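Mitochondrial RNA-binding protein 2 (Trypanosoma brucei, PDB 2GIA) binds guide RNA together with its partner MRP1 and, in that complex, probably acts as a matchmaker between RNA strands in mitochondrial RNA editing. Local coordinates at residues 47-51 and 166-172; 112-116 and 126-130. All blocks are in the same frame, centred on the assembly; numbering follows the deposited sequence.

Contact 1 (47-51 and 166-172); sequences DVVHW and VEFDVAE
His50 reaches across to the end of the last strand and gives its NE2 hydrogen to the carbonyl O of Glu167. The bond is 3.0 Å from NE2 to O, and its N-H...O angle is 159°. The oxygen lies near the ring plane, and the donor lies in the carbonyl plane. His50 CG is anti to its own carbonyl carbon (chi1 -62°), which carries the ring over toward 166-172. The Glu172 carboxylate comes from the opposite direction, its plane inclined to that of the ring. Glu172 OE2 sits 3.0 Å from His50 CE1. Glu167 O and both carboxylate oxygens of Glu172 thus lie at the ring edge.

Asp169 and Glu172 form a capping box at the start of helix 170-187. Glu172 N donates to Asp169 OD1 at 2.9 Å, almost along the C-O axis. Asp169 N donates in return to Glu172 OE1, also at 2.9 Å, on the anti side of the carboxylate. With its chain extended beyond CG (chi2 162°), Glu172 spans from the helix start to strand 45-50. There OE2 takes a hydrogen from a water, 2.7 Å away, that also accepts from Val49 N. The cap of helix 170-187 is one of the places where the two four-stranded sheets meet.

Val48 supplies the apolar part. Its CG1 meets Val166 CG1 at 3.9 Å and also lies against the Glu172 carboxylate. Its CG2 meets Phe168 CE1 at 3.8 Å. Leu62 of the neighbouring strand also packs on Val166 and Phe168.

Contact 2 (112-116 and 126-130); sequences RSEKV and TFTPN
Val116 and Phe127 form an antiparallel hydrogen-bonded pair where strand 116-119 starts along strand 123-129. Val116 N donates to Phe127 O at 3.2 Å. Phe127 N returns a bond to Val116 O at 3.0 Å. The Thr126 CA-H also points at Val116 O, and the Lys115 CA-H at Phe127 O. This is the tight part. Val116 CG1 stands between its backbone N and carbonyl carbon (chi1 54°) and presses on Phe127 CB at 3.3 Å. The Phe127 ring leads away from 112-116 to meet Phe105 and Val108 of helix 101-109. The backbone of 112-116 is also close at Pro129, where Glu114 O lies 3.1 Å from Pro129 CD.

The side-chain ends on the other side are looser and more exposed. The aliphatic part of Lys115 runs alongside Thr128, with Lys115 CB 3.8 Å from Thr128 CG2. The Lys115 chain then bends at chi3 and chi4, and its end leads away. Glu114 crosses Pro129 at about a right angle, its OE1 3.9 Å from Pro129 CG. Ser113 OG accepts from Lys115 N at 3.1 Å, an ST turn just ahead of the strand.

Backbone bonds hold the edge of this sheet, and the apolar pair faces the helix. On the exposed side Lys115 gives its aliphatic chain. Glu114 gives its backbone O and, loosely, its carboxylate against the Pro129 ring, with no salt bridge between the two segments.

In the fold
From the N terminus, the chain passes helix 30-41 and enters strand 45-50, the first side of contact 1. Strands 60-67, 70-78 and 89-97 complete that sheet, and helix 101-109 follows. Contact 2 closes a short loop, pairing the start of strand 116-119 with strand 123-129. It is nested inside the long loop that contact 1 closes when strand 160-168 runs into helix 170-187. Contact 1 ties the first sheet to the end of the second. Contact 2 lies at the far edge of the second sheet. Their centres are about 16 Å apart, yet they touch through Phe168 and Phe127. Asp169 hydrogen-bonds to Tyr76 and Arg112 salt-bridges Glu136, both of the mitochondrial RNA-binding protein 1 chain.

Contact 1 (47-51 and 166-172)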
loop_
_atom_site.group_PDB
_atom_site.type_symbol
_atom_site.label_atom_id
_atom_site.label_comp_id
_atom_site.label_asym_id
_atom_site.label_seq_id
_atom_site.Cartn_x
_atom_site.Cartn_y
_atom_site.Cartn_z
ATOM N N ASP D 47 5.389 -15.488 11.100
ATOM C CA ASP D 47 5.592 -16.927 11.311
ATOM C C ASP D 47 4.530 -17.729 10.611
ATOM O O ASP D 47 3.355 -17.297 10.588
ATOM C CB ASP D 47 5.500 -17.240 12.803
ATOM C CG ASP D 47 6.400 -16.388 13.630
ATOM O OD1 ASP D 47 7.567 -16.208 13.235
ATOM O OD2 ASP D 47 5.950 -15.893 14.693
ATOM N N VAL D 48 4.902 -18.887 10.056
ATOM C CA VAL D 48 3.926 -19.774 9.421
ATOM C C VAL D 48 3.993 -20.955 10.406
ATOM O O VAL D 48 4.967 -21.706 10.436
ATOM C CB VAL D 48 4.342 -20.206 7.996
ATOM C CG1 VAL D 48 3.357 -21.313 7.456
ATOM C CG2 VAL D 48 4.268 -18.990 7.035
ATOM N N VAL D 49 2.954 -21.084 11.229
ATOM C CA VAL D 49 2.929 -22.072 12.295
ATOM C C VAL D 49 2.097 -23.304 11.972
ATOM O O VAL D 49 0.906 -23.205 11.687
ATOM C CB VAL D 49 2.412 -21.405 13.586
ATOM C CG1 VAL D 49 2.664 -22.307 14.794
ATOM C CG2 VAL D 49 3.079 -20.037 13.778
ATOM N N HIS D 50 2.736 -24.466 12.018
ATOM C CA HIS D 50 2.052 -25.726 11.724
ATOM C C HIS D 50 2.350 -26.780 12.811
ATOM O O HIS D 50 2.930 -27.838 12.535
ATOM C CB HIS D 50 2.477 -26.250 10.347
ATOM C CG HIS D 50 2.128 -25.332 9.210
ATOM N ND1 HIS D 50 1.025 -24.496 9.232
ATOM C CD2 HIS D 50 2.687 -25.180 7.986
ATOM C CE1 HIS D 50 0.917 -23.880 8.067
ATOM N NE2 HIS D 50 1.913 -24.278 7.291
ATOM N N TRP D 51 1.981 -26.444 14.044
ATOM C CA TRP D 51 2.171 -27.305 15.208
ATOM C C TRP D 51 1.306 -28.555 15.116
ATOM O O TRP D 51 0.239 -28.558 14.502
ATOM C CB TRP D 51 1.759 -26.573 16.478
ATOM C CG TRP D 51 2.571 -25.391 16.857
ATOM C CD1 TRP D 51 2.112 -24.257 17.452
ATOM C CD2 TRP D 51 3.988 -25.261 16.783
ATOM N NE1 TRP D 51 3.158 -23.428 17.765
ATOM C CE2 TRP D 51 4.324 -24.018 17.364
ATOM C CE3 TRP D 51 5.011 -26.073 16.285
ATOM C CZ2 TRP D 51 5.643 -23.562 17.460
ATOM C CZ3 TRP D 51 6.326 -25.622 16.382
ATOM C CH2 TRP D 51 6.626 -24.375 16.968
ATOM N N VAL D 166 6.524 -26.657 3.024
ATOM C CA VAL D 166 5.677 -25.781 3.835
ATOM C C VAL D 166 4.509 -25.355 2.950
ATOM O O VAL D 166 4.717 -24.780 1.886
ATOM C CB VAL D 166 6.430 -24.521 4.342
ATOM C CG1 VAL D 166 5.459 -23.591 5.094
ATOM C CG2 VAL D 166 7.552 -24.933 5.296
ATOM N N GLU D 167 3.295 -25.679 3.380
ATOM C CA GLU D 167 2.085 -25.326 2.660
ATOM C C GLU D 167 1.650 -23.927 3.140
ATOM O O GLU D 167 1.718 -23.615 4.331
ATOM C CB GLU D 167 0.938 -26.308 2.982
ATOM C CG GLU D 167 1.145 -27.769 2.523
ATOM C CD GLU D 167 1.440 -27.885 1.040
ATOM O OE1 GLU D 167 1.099 -26.962 0.259
ATOM O OE2 GLU D 167 2.014 -28.910 0.641
ATOM N N PHE D 168 1.201 -23.103 2.213
ATOM C CA PHE D 168 0.721 -21.776 2.553
ATOM C C PHE D 168 -0.761 -21.748 2.201
ATOM O O PHE D 168 -1.093 -21.829 1.015
ATOM C CB PHE D 168 1.439 -20.711 1.708
ATOM C CG PHE D 168 2.854 -20.439 2.137
ATOM C CD1 PHE D 168 3.175 -19.253 2.814
ATOM C CD2 PHE D 168 3.864 -21.373 1.878
ATOM C CE1 PHE D 168 4.495 -19.009 3.223
ATOM C CE2 PHE D 168 5.188 -21.147 2.283
ATOM C CZ PHE D 168 5.511 -19.967 2.953
ATOM N N ASP D 169 -1.643 -21.654 3.188
ATOM C CA ASP D 169 -3.072 -21.557 2.872
ATOM C C ASP D 169 -3.403 -20.121 2.398
ATOM O O ASP D 169 -2.502 -19.317 2.162
ATOM C CB ASP D 169 -3.960 -21.996 4.068
ATOM C CG ASP D 169 -3.925 -21.027 5.258
ATOM O OD1 ASP D 169 -3.428 -19.888 5.133
ATOM O OD2 ASP D 169 -4.423 -21.411 6.343
ATOM N N VAL D 170 -4.679 -19.816 2.208
ATOM C CA VAL D 170 -5.069 -18.506 1.700
ATOM C C VAL D 170 -4.536 -17.348 2.527
ATOM O O VAL D 170 -4.079 -16.362 1.962
ATOM C CB VAL D 170 -6.582 -18.358 1.607
ATOM C CG1 VAL D 170 -6.946 -16.961 1.130
ATOM C CG2 VAL D 170 -7.118 -19.376 0.654
ATOM N N ALA D 171 -4.626 -17.459 3.841
ATOM C CA ALA D 171 -4.134 -16.401 4.732
ATOM C C ALA D 171 -2.618 -16.293 4.695
ATOM O O ALA D 171 -2.073 -15.208 4.590
ATOM C CB ALA D 171 -4.598 -16.653 6.176
ATOM N N GLU D 172 -1.935 -17.422 4.817
ATOM C CA GLU D 172 -0.466 -17.433 4.829
ATOM C C GLU D 172 0.152 -16.935 3.531
ATOM O O GLU D 172 1.218 -16.295 3.548
ATOM C CB GLU D 172 0.019 -18.871 5.162
ATOM C CG GLU D 172 -0.474 -19.283 6.553
ATOM C CD GLU D 172 -0.444 -20.825 6.822
ATOM O OE1 GLU D 172 -0.489 -21.622 5.861
ATOM O OE2 GLU D 172 -0.390 -21.211 8.008
HETATM O O HOH W 1 0.313 -19.836 10.194
#

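Contact 2 (112-116 and 126-130)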
loop_
_atom_site.group_PDB
_atom_site.type_symbol
_atom_site.label_atom_id
_atom_site.label_comp_id
_atom_site.label_asym_id
_atom_site.label_seq_id
_atom_site.Cartn_x
_atom_site.Cartn_y
_atom_site.Cartn_z
ATOM N N ARG D 112 1.140 -14.535 -12.207
ATOM C CA ARG D 112 1.758 -14.313 -13.488
ATOM C C ARG D 112 2.718 -15.449 -13.858
ATOM O O ARG D 112 2.933 -15.718 -15.037
ATOM C CB ARG D 112 2.492 -12.960 -13.476
ATOM C CG ARG D 112 3.106 -12.581 -14.800
ATOM C CD ARG D 112 3.901 -11.290 -14.686
ATOM N NE ARG D 112 3.056 -10.099 -14.585
ATOM C CZ ARG D 112 2.552 -9.482 -15.647
ATOM N NH1 ARG D 112 2.798 -9.961 -16.865
ATOM N NH2 ARG D 112 1.877 -8.349 -15.515
ATOM N N SER D 113 3.263 -16.128 -12.852
ATOM C CA SER D 113 4.207 -17.212 -13.085
ATOM C C SER D 113 3.714 -18.479 -12.400
ATOM O O SER D 113 3.070 -18.417 -11.342
ATOM C CB SER D 113 5.591 -16.820 -12.561
ATOM O OG SER D 113 6.352 -17.955 -12.206
ATOM N N GLU D 114 3.986 -19.637 -13.004
ATOM C CA GLU D 114 3.506 -20.872 -12.390
ATOM C C GLU D 114 4.546 -21.477 -11.468
ATOM O O GLU D 114 4.262 -22.433 -10.745
ATOM C CB GLU D 114 3.090 -21.892 -13.464
ATOM C CG GLU D 114 1.689 -21.652 -14.079
ATOM C CD GLU D 114 0.577 -21.505 -13.024
ATOM O OE1 GLU D 114 0.380 -20.384 -12.511
ATOM O OE2 GLU D 114 -0.103 -22.502 -12.695
ATOM N N LYS D 115 5.749 -20.925 -11.483
ATOM C CA LYS D 115 6.796 -21.456 -10.626
ATOM C C LYS D 115 8.042 -20.604 -10.492
ATOM O O LYS D 115 8.396 -19.848 -11.391
ATOM C CB LYS D 115 7.239 -22.855 -11.128
ATOM C CG LYS D 115 8.559 -23.332 -10.499
ATOM C CD LYS D 115 8.828 -24.827 -10.741
ATOM C CE LYS D 115 9.241 -25.135 -12.175
ATOM N NZ LYS D 115 8.172 -24.840 -13.157
ATOM N N VAL D 116 8.708 -20.733 -9.347
ATOM C CA VAL D 116 9.976 -20.056 -9.147
ATOM C C VAL D 116 10.883 -21.120 -8.533
ATOM O O VAL D 116 10.485 -21.804 -7.592
ATOM C CB VAL D 116 9.906 -18.818 -8.186
ATOM C CG1 VAL D 116 9.272 -19.186 -6.828
ATOM C CG2 VAL D 116 11.315 -18.292 -7.948
ATOM N N THR D 126 11.476 -25.105 -4.892
ATOM C CA THR D 126 10.473 -24.564 -5.818
ATOM C C THR D 126 9.305 -23.980 -5.006
ATOM O O THR D 126 9.028 -24.430 -3.872
ATOM C CB THR D 126 9.849 -25.643 -6.797
ATOM O OG1 THR D 126 8.994 -26.532 -6.066
ATOM C CG2 THR D 126 10.960 -26.413 -7.519
ATOM N N PHE D 127 8.623 -22.989 -5.588
ATOM C CA PHE D 127 7.465 -22.369 -4.952
ATOM C C PHE D 127 6.459 -22.335 -6.090
ATOM O O PHE D 127 6.695 -21.709 -7.106
ATOM C CB PHE D 127 7.793 -20.930 -4.463
ATOM C CG PHE D 127 6.666 -20.278 -3.725
ATOM C CD1 PHE D 127 6.409 -20.616 -2.393
ATOM C CD2 PHE D 127 5.836 -19.357 -4.362
ATOM C CE1 PHE D 127 5.327 -20.051 -1.684
ATOM C CE2 PHE D 127 4.761 -18.789 -3.682
ATOM C CZ PHE D 127 4.502 -19.136 -2.330
ATOM N N THR D 128 5.320 -22.976 -5.879
ATOM C CA THR D 128 4.320 -23.090 -6.908
ATOM C C THR D 128 2.933 -23.025 -6.313
ATOM O O THR D 128 2.757 -23.196 -5.096
ATOM C CB THR D 128 4.479 -24.481 -7.570
ATOM O OG1 THR D 128 4.315 -25.474 -6.553
ATOM C CG2 THR D 128 5.895 -24.661 -8.128
ATOM N N PRO D 129 1.919 -22.782 -7.157
ATOM C CA PRO D 129 0.540 -22.730 -6.664
ATOM C C PRO D 129 0.144 -24.168 -6.305
ATOM O O PRO D 129 0.653 -25.133 -6.888
ATOM C CB PRO D 129 -0.281 -22.254 -7.863
ATOM C CG PRO D 129 0.699 -21.740 -8.834
ATOM C CD PRO D 129 2.030 -22.332 -8.552
ATOM N N ASN D 130 -0.747 -24.317 -5.343
ATOM C CA ASN D 130 -1.204 -25.647 -4.972
ATOM C C ASN D 130 -2.559 -25.846 -5.654
ATOM O O ASN D 130 -3.504 -25.107 -5.402
ATOM C CB ASN D 130 -1.357 -25.780 -3.456
ATOM C CG ASN D 130 -1.834 -27.163 -3.052
ATOM O OD1 ASN D 130 -2.415 -27.882 -3.873
ATOM N ND2 ASN D 130 -1.599 -27.543 -1.794
#